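Local structure of FBP protein (Leishmania major, 5OEZ) at residues E276-M290 with I306-V320. The protein probably hydrolyses fructose 1,6-bisphosphate to fructose 6-phosphate and phosphate, a magnesium-dependent step of gluconeogenesis, and works as a homotetramer. Numbering follows the deposited sequence.
Sequences EGKLRLLYEAAPMAM and ILEQSITRLHQRTPV
L281, in the first turn of helix 281-294, is a large bump on the helix, and the loop from I306 to Q316, with T318 of the following strand, curls round it as the hollow. A chi1 of -178° carries CG away from the backbone N, and the two methyls enter the loop: CD1 slides past I306 to meet CG2 at 3.6 Å and also faces Q309, while CD2 rests against I311 CG1 and the amide of Q316. Further along, the small A285 and A289 leave shallow dips; T318 CG2 and V320 CG1 settle on A285 CB, and I306 and L307 lie against A289. L282 and the hydroxyl end of Y283 close the other flank against L314; the Y283 and H315 rings, tilted by 24°, are displaced so far that they hardly overlap. Q316 probably helps to hold the loop's shape: OE1 accepts from T312 N, T312 OG1 and R313 N, and NE2 donates to S310 O. A nearly straight bond from L281 N to Q316 O (3.0 Å) and a water joining L282 N to the carbonyls of L314 and Q316 tie in the helix start. At the solvent-facing end, R313 NH2 makes a salt bridge to the syn side of E276 OE2 (2.5 Å), the flat groups 19° apart. R317 NH2 lies over one face of the R280 guanidinium, whose NH1 forms a salt bridge with E97. Apolar packing thus anchors the helix of manganese ligand E284, whereas strand pairing (T318 N to L279 O, 2.9 Å) and a weak R317 NH1 bond to K278 O hold fructose 6-phosphate-binding K278; E97, and at longer range E284, probably offset the like charges of R280 and R317.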
loop_
_atom_site.group_PDB
_atom_site.type_symbol
_atom_site.label_atom_id
_atom_site.label_comp_id
_atom_site.label_asym_id
_atom_site.label_seq_id
_atom_site.Cartn_x
_atom_site.Cartn_y
_atom_site.Cartn_z
ATOM N N GLU C 276 2.684 37.691 23.418
ATOM C CA GLU C 276 2.349 37.993 22.037
ATOM C C GLU C 276 1.405 36.999 21.308
ATOM O O GLU C 276 1.175 37.142 20.113
ATOM C CB GLU C 276 3.669 38.044 21.308
ATOM C CG GLU C 276 3.873 39.170 20.314
ATOM C CD GLU C 276 5.060 38.942 19.373
ATOM O OE1 GLU C 276 5.814 37.953 19.516
ATOM O OE2 GLU C 276 5.256 39.769 18.467
ATOM N N GLY C 277 0.882 36.006 22.018
ATOM C CA GLY C 277 0.045 34.954 21.437
ATOM C C GLY C 277 0.868 33.703 21.207
ATOM O O GLY C 277 2.033 33.681 21.572
ATOM N N LYS C 278 0.258 32.652 20.656
ATOM C CA LYS C 278 0.891 31.334 20.551
ATOM C C LYS C 278 1.422 31.046 19.158
ATOM O O LYS C 278 2.542 30.598 19.044
ATOM C CB LYS C 278 -0.100 30.245 20.964
ATOM C CG LYS C 278 0.393 28.812 20.978
ATOM C CD LYS C 278 -0.672 28.025 21.724
ATOM C CE LYS C 278 -0.272 26.569 21.901
ATOM N NZ LYS C 278 1.054 26.370 22.564
ATOM N N LEU C 279 0.659 31.375 18.118
ATOM C CA LEU C 279 1.007 30.996 16.786
ATOM C C LEU C 279 1.950 31.986 16.146
ATOM O O LEU C 279 1.823 33.202 16.316
ATOM C CB LEU C 279 -0.236 30.853 15.915
ATOM C CG LEU C 279 -1.284 29.813 16.282
ATOM C CD1 LEU C 279 -2.202 29.576 15.096
ATOM C CD2 LEU C 279 -0.687 28.506 16.770
ATOM N N ARG C 280 2.908 31.425 15.420
ATOM C CA ARG C 280 3.823 32.194 14.599
ATOM C C ARG C 280 3.109 32.694 13.340
ATOM O O ARG C 280 2.409 31.928 12.691
ATOM C CB ARG C 280 5.034 31.346 14.225
ATOM C CG ARG C 280 6.111 31.422 15.278
ATOM C CD ARG C 280 7.301 30.489 15.041
ATOM N NE ARG C 280 7.722 29.728 16.275
ATOM C CZ ARG C 280 7.062 28.695 16.824
ATOM N NH1 ARG C 280 5.933 28.268 16.290
ATOM N NH2 ARG C 280 7.517 28.079 17.927
ATOM N N LEU C 281 3.269 33.980 13.052
ATOM C CA LEU C 281 2.621 34.642 11.918
ATOM C C LEU C 281 2.996 34.070 10.548
ATOM O O LEU C 281 2.124 33.662 9.794
ATOM C CB LEU C 281 2.959 36.133 11.936
ATOM C CG LEU C 281 2.340 37.006 10.851
ATOM C CD1 LEU C 281 0.835 37.014 10.977
ATOM C CD2 LEU C 281 2.882 38.408 10.958
ATOM N N LEU C 282 4.287 34.021 10.246
ATOM C CA LEU C 282 4.750 33.593 8.928
ATOM C C LEU C 282 4.514 32.122 8.616
ATOM O O LEU C 282 4.112 31.774 7.500
ATOM C CB LEU C 282 6.242 33.844 8.770
ATOM C CG LEU C 282 6.672 35.221 8.281
ATOM C CD1 LEU C 282 8.178 35.242 8.068
ATOM C CD2 LEU C 282 5.977 35.639 6.990
ATOM N N TYR C 283 4.789 31.275 9.597
ATOM C CA TYR C 283 4.818 29.844 9.383
ATOM C C TYR C 283 3.444 29.162 9.493
ATOM O O TYR C 283 3.241 28.124 8.872
ATOM C CB TYR C 283 5.791 29.198 10.362
ATOM C CG TYR C 283 7.178 29.785 10.324
ATOM C CD1 TYR C 283 8.103 29.399 9.351
ATOM C CD2 TYR C 283 7.582 30.699 11.270
ATOM C CE1 TYR C 283 9.387 29.935 9.333
ATOM C CE2 TYR C 283 8.856 31.236 11.255
ATOM C CZ TYR C 283 9.753 30.847 10.283
ATOM O OH TYR C 283 11.008 31.387 10.285
ATOM N N GLU C 284 2.529 29.737 10.286
ATOM C CA GLU C 284 1.247 29.110 10.648
ATOM C C GLU C 284 0.052 30.040 10.455
ATOM O O GLU C 284 -0.856 29.717 9.697
ATOM C CB GLU C 284 1.259 28.637 12.114
ATOM C CG GLU C 284 2.364 27.639 12.445
ATOM C CD GLU C 284 2.596 27.440 13.942
ATOM O OE1 GLU C 284 2.331 28.357 14.756
ATOM O OE2 GLU C 284 3.072 26.347 14.317
ATOM N N ALA C 285 0.022 31.167 11.166
ATOM C CA ALA C 285 -1.188 31.999 11.193
ATOM C C ALA C 285 -1.538 32.651 9.838
ATOM O O ALA C 285 -2.683 32.593 9.411
ATOM C CB ALA C 285 -1.084 33.051 12.289
ATOM N N ALA C 286 -0.571 33.263 9.170
ATOM C CA ALA C 286 -0.840 33.910 7.860
ATOM C C ALA C 286 -1.235 32.924 6.736
ATOM O O ALA C 286 -2.217 33.157 6.045
ATOM C CB ALA C 286 0.335 34.786 7.427
ATOM N N PRO C 287 -0.503 31.815 6.565
ATOM C CA PRO C 287 -1.002 30.780 5.619
ATOM C C PRO C 287 -2.432 30.262 5.903
ATOM O O PRO C 287 -3.259 30.233 5.001
ATOM C CB PRO C 287 -0.002 29.644 5.790
ATOM C CG PRO C 287 1.248 30.316 6.252
ATOM C CD PRO C 287 0.797 31.425 7.138
ATOM N N MET C 288 -2.716 29.896 7.147
ATOM C CA MET C 288 -4.068 29.507 7.530
ATOM C C MET C 288 -5.092 30.616 7.322
ATOM O O MET C 288 -6.224 30.348 6.922
ATOM C CB MET C 288 -4.114 29.019 8.984
ATOM C CG MET C 288 -3.477 27.656 9.267
ATOM S SD MET C 288 -3.928 26.225 8.222
ATOM C CE MET C 288 -5.519 26.614 7.495
ATOM N N ALA C 289 -4.715 31.858 7.624
ATOM C CA ALA C 289 -5.617 32.982 7.394
ATOM C C ALA C 289 -6.009 33.107 5.913
ATOM O O ALA C 289 -7.163 33.391 5.606
ATOM C CB ALA C 289 -4.989 34.275 7.897
ATOM N N MET C 290 -5.043 32.938 5.008
ATOM C CA MET C 290 -5.320 33.035 3.560
ATOM C C MET C 290 -6.283 31.943 3.123
ATOM O O MET C 290 -7.190 32.189 2.353
ATOM C CB MET C 290 -4.037 32.946 2.723
ATOM C CG MET C 290 -4.241 33.372 1.271
ATOM S SD MET C 290 -2.781 33.105 0.246
ATOM C CE MET C 290 -3.442 33.455 -1.388
ATOM N N ILE C 306 -5.382 39.140 10.194
ATOM C CA ILE C 306 -4.030 38.581 10.259
ATOM C C ILE C 306 -3.205 38.993 9.029
ATOM O O ILE C 306 -2.036 39.365 9.161
ATOM C CB ILE C 306 -4.062 37.028 10.323
ATOM C CG1 ILE C 306 -4.716 36.516 11.617
ATOM C CG2 ILE C 306 -2.663 36.423 10.205
ATOM C CD1 ILE C 306 -3.985 36.860 12.895
ATOM N N LEU C 307 -3.816 38.910 7.845
ATOM C CA LEU C 307 -3.130 39.200 6.583
ATOM C C LEU C 307 -2.678 40.639 6.433
ATOM O O LEU C 307 -1.723 40.902 5.699
ATOM C CB LEU C 307 -3.990 38.798 5.383
ATOM C CG LEU C 307 -4.299 37.297 5.244
ATOM C CD1 LEU C 307 -5.115 37.044 3.984
ATOM C CD2 LEU C 307 -3.034 36.450 5.237
ATOM N N GLU C 308 -3.320 41.557 7.147
ATOM C CA GLU C 308 -2.910 42.982 7.147
ATOM C C GLU C 308 -1.782 43.336 8.136
ATOM O O GLU C 308 -1.314 44.462 8.115
ATOM C CB GLU C 308 -4.110 43.904 7.411
ATOM C CG GLU C 308 -5.096 44.019 6.254
ATOM C CD GLU C 308 -6.330 44.866 6.583
ATOM O OE1 GLU C 308 -6.424 45.408 7.708
ATOM O OE2 GLU C 308 -7.225 44.985 5.713
ATOM N N GLN C 309 -1.333 42.403 8.976
ATOM C CA GLN C 309 -0.254 42.706 9.933
ATOM C C GLN C 309 1.095 42.811 9.238
ATOM O O GLN C 309 1.394 42.033 8.332
ATOM C CB GLN C 309 -0.160 41.653 11.027
ATOM C CG GLN C 309 -1.382 41.585 11.931
ATOM C CD GLN C 309 -1.311 40.427 12.917
ATOM O OE1 GLN C 309 -0.238 39.870 13.170
ATOM N NE2 GLN C 309 -2.454 40.073 13.505
ATOM N N SER C 310 1.903 43.774 9.675
ATOM C CA SER C 310 3.277 43.914 9.183
ATOM C C SER C 310 4.178 42.837 9.784
ATOM O O SER C 310 4.027 42.476 10.955
ATOM C CB SER C 310 3.845 45.289 9.538
ATOM O OG SER C 310 3.138 46.316 8.890
ATOM N N ILE C 311 5.096 42.326 8.973
ATOM C CA ILE C 311 6.136 41.436 9.445
ATOM C C ILE C 311 7.335 42.288 9.865
ATOM O O ILE C 311 8.008 42.894 9.030
ATOM C CB ILE C 311 6.515 40.371 8.383
ATOM C CG1 ILE C 311 5.363 39.379 8.198
ATOM C CG2 ILE C 311 7.779 39.619 8.791
ATOM C CD1 ILE C 311 4.671 39.469 6.858
ATOM N N THR C 312 7.563 42.350 11.169
ATOM C CA THR C 312 8.728 43.012 11.758
ATOM C C THR C 312 9.823 41.981 12.071
ATOM O O THR C 312 10.993 42.331 12.130
ATOM C CB THR C 312 8.325 43.760 13.061
ATOM O OG1 THR C 312 8.033 42.815 14.096
ATOM C CG2 THR C 312 7.072 44.629 12.855
ATOM N N ARG C 313 9.430 40.717 12.276
ATOM C CA ARG C 313 10.288 39.681 12.852
ATOM C C ARG C 313 9.985 38.313 12.248
ATOM O O ARG C 313 8.846 37.971 12.074
ATOM C CB ARG C 313 10.080 39.649 14.358
ATOM C CG ARG C 313 11.052 40.505 15.120
ATOM C CD ARG C 313 10.601 40.460 16.551
ATOM N NE ARG C 313 9.256 40.990 16.655
ATOM C CZ ARG C 313 8.288 40.537 17.446
ATOM N NH1 ARG C 313 8.459 39.506 18.284
ATOM N NH2 ARG C 313 7.116 41.137 17.390
ATOM N N LEU C 314 11.011 37.544 11.916
ATOM C CA LEU C 314 10.825 36.227 11.335
ATOM C C LEU C 314 9.977 35.297 12.222
ATOM O O LEU C 314 9.125 34.556 11.708
ATOM C CB LEU C 314 12.198 35.652 11.023
ATOM C CG LEU C 314 12.406 34.245 10.520
ATOM C CD1 LEU C 314 11.774 34.114 9.142
ATOM C CD2 LEU C 314 13.889 33.859 10.513
ATOM N N HIS C 315 10.145 35.408 13.540
ATOM C CA HIS C 315 9.493 34.532 14.519
ATOM C C HIS C 315 8.423 35.234 15.341
ATOM O O HIS C 315 8.092 34.799 16.435
ATOM C CB HIS C 315 10.567 33.941 15.409
ATOM C CG HIS C 315 11.385 32.913 14.707
ATOM N ND1 HIS C 315 10.842 31.807 14.085
ATOM C CD2 HIS C 315 12.716 32.842 14.509
ATOM C CE1 HIS C 315 11.814 31.095 13.542
ATOM N NE2 HIS C 315 12.962 31.701 13.789
ATOM N N GLN C 316 7.823 36.276 14.782
ATOM C CA GLN C 316 6.800 37.033 15.497
ATOM C C GLN C 316 5.508 36.209 15.611
ATOM O O GLN C 316 5.257 35.290 14.828
ATOM C CB GLN C 316 6.608 38.422 14.863
ATOM C CG GLN C 316 5.340 38.692 14.084
ATOM C CD GLN C 316 5.396 40.043 13.370
ATOM O OE1 GLN C 316 6.407 40.394 12.755
ATOM N NE2 GLN C 316 4.321 40.810 13.458
ATOM N N ARG C 317 4.716 36.533 16.624
ATOM C CA ARG C 317 3.545 35.759 16.975
ATOM C C ARG C 317 2.297 36.592 17.089
ATOM O O ARG C 317 2.354 37.820 17.120
ATOM C CB ARG C 317 3.752 35.097 18.306
ATOM C CG ARG C 317 4.955 34.192 18.349
ATOM C CD ARG C 317 4.909 33.383 19.612
ATOM N NE ARG C 317 6.073 32.498 19.674
ATOM C CZ ARG C 317 6.097 31.184 19.895
ATOM N NH1 ARG C 317 4.983 30.505 20.091
ATOM N NH2 ARG C 317 7.271 30.535 19.950
ATOM N N THR C 318 1.164 35.894 17.119
ATOM C CA THR C 318 -0.144 36.523 17.167
ATOM C C THR C 318 -1.152 35.536 17.758
ATOM O O THR C 318 -1.024 34.348 17.510
ATOM C CB THR C 318 -0.606 36.981 15.739
ATOM O OG1 THR C 318 -1.943 37.493 15.787
ATOM C CG2 THR C 318 -0.553 35.848 14.716
ATOM N N PRO C 319 -2.161 36.035 18.504
ATOM C CA PRO C 319 -3.359 35.228 18.738
ATOM C C PRO C 319 -4.195 35.129 17.474
ATOM O O PRO C 319 -3.978 35.883 16.525
ATOM C CB PRO C 319 -4.121 36.029 19.801
ATOM C CG PRO C 319 -3.753 37.435 19.518
ATOM C CD PRO C 319 -2.331 37.415 19.015
ATOM N N VAL C 320 -5.131 34.181 17.438
ATOM C CA VAL C 320 -5.978 33.980 16.256
ATOM C C VAL C 320 -7.413 33.657 16.667
ATOM O O VAL C 320 -7.642 32.929 17.636
ATOM C CB VAL C 320 -5.452 32.841 15.300
ATOM C CG1 VAL C 320 -4.032 33.131 14.814
ATOM C CG2 VAL C 320 -5.505 31.473 15.969
HETATM O O HOH W 1 6.519 34.238 12.445
#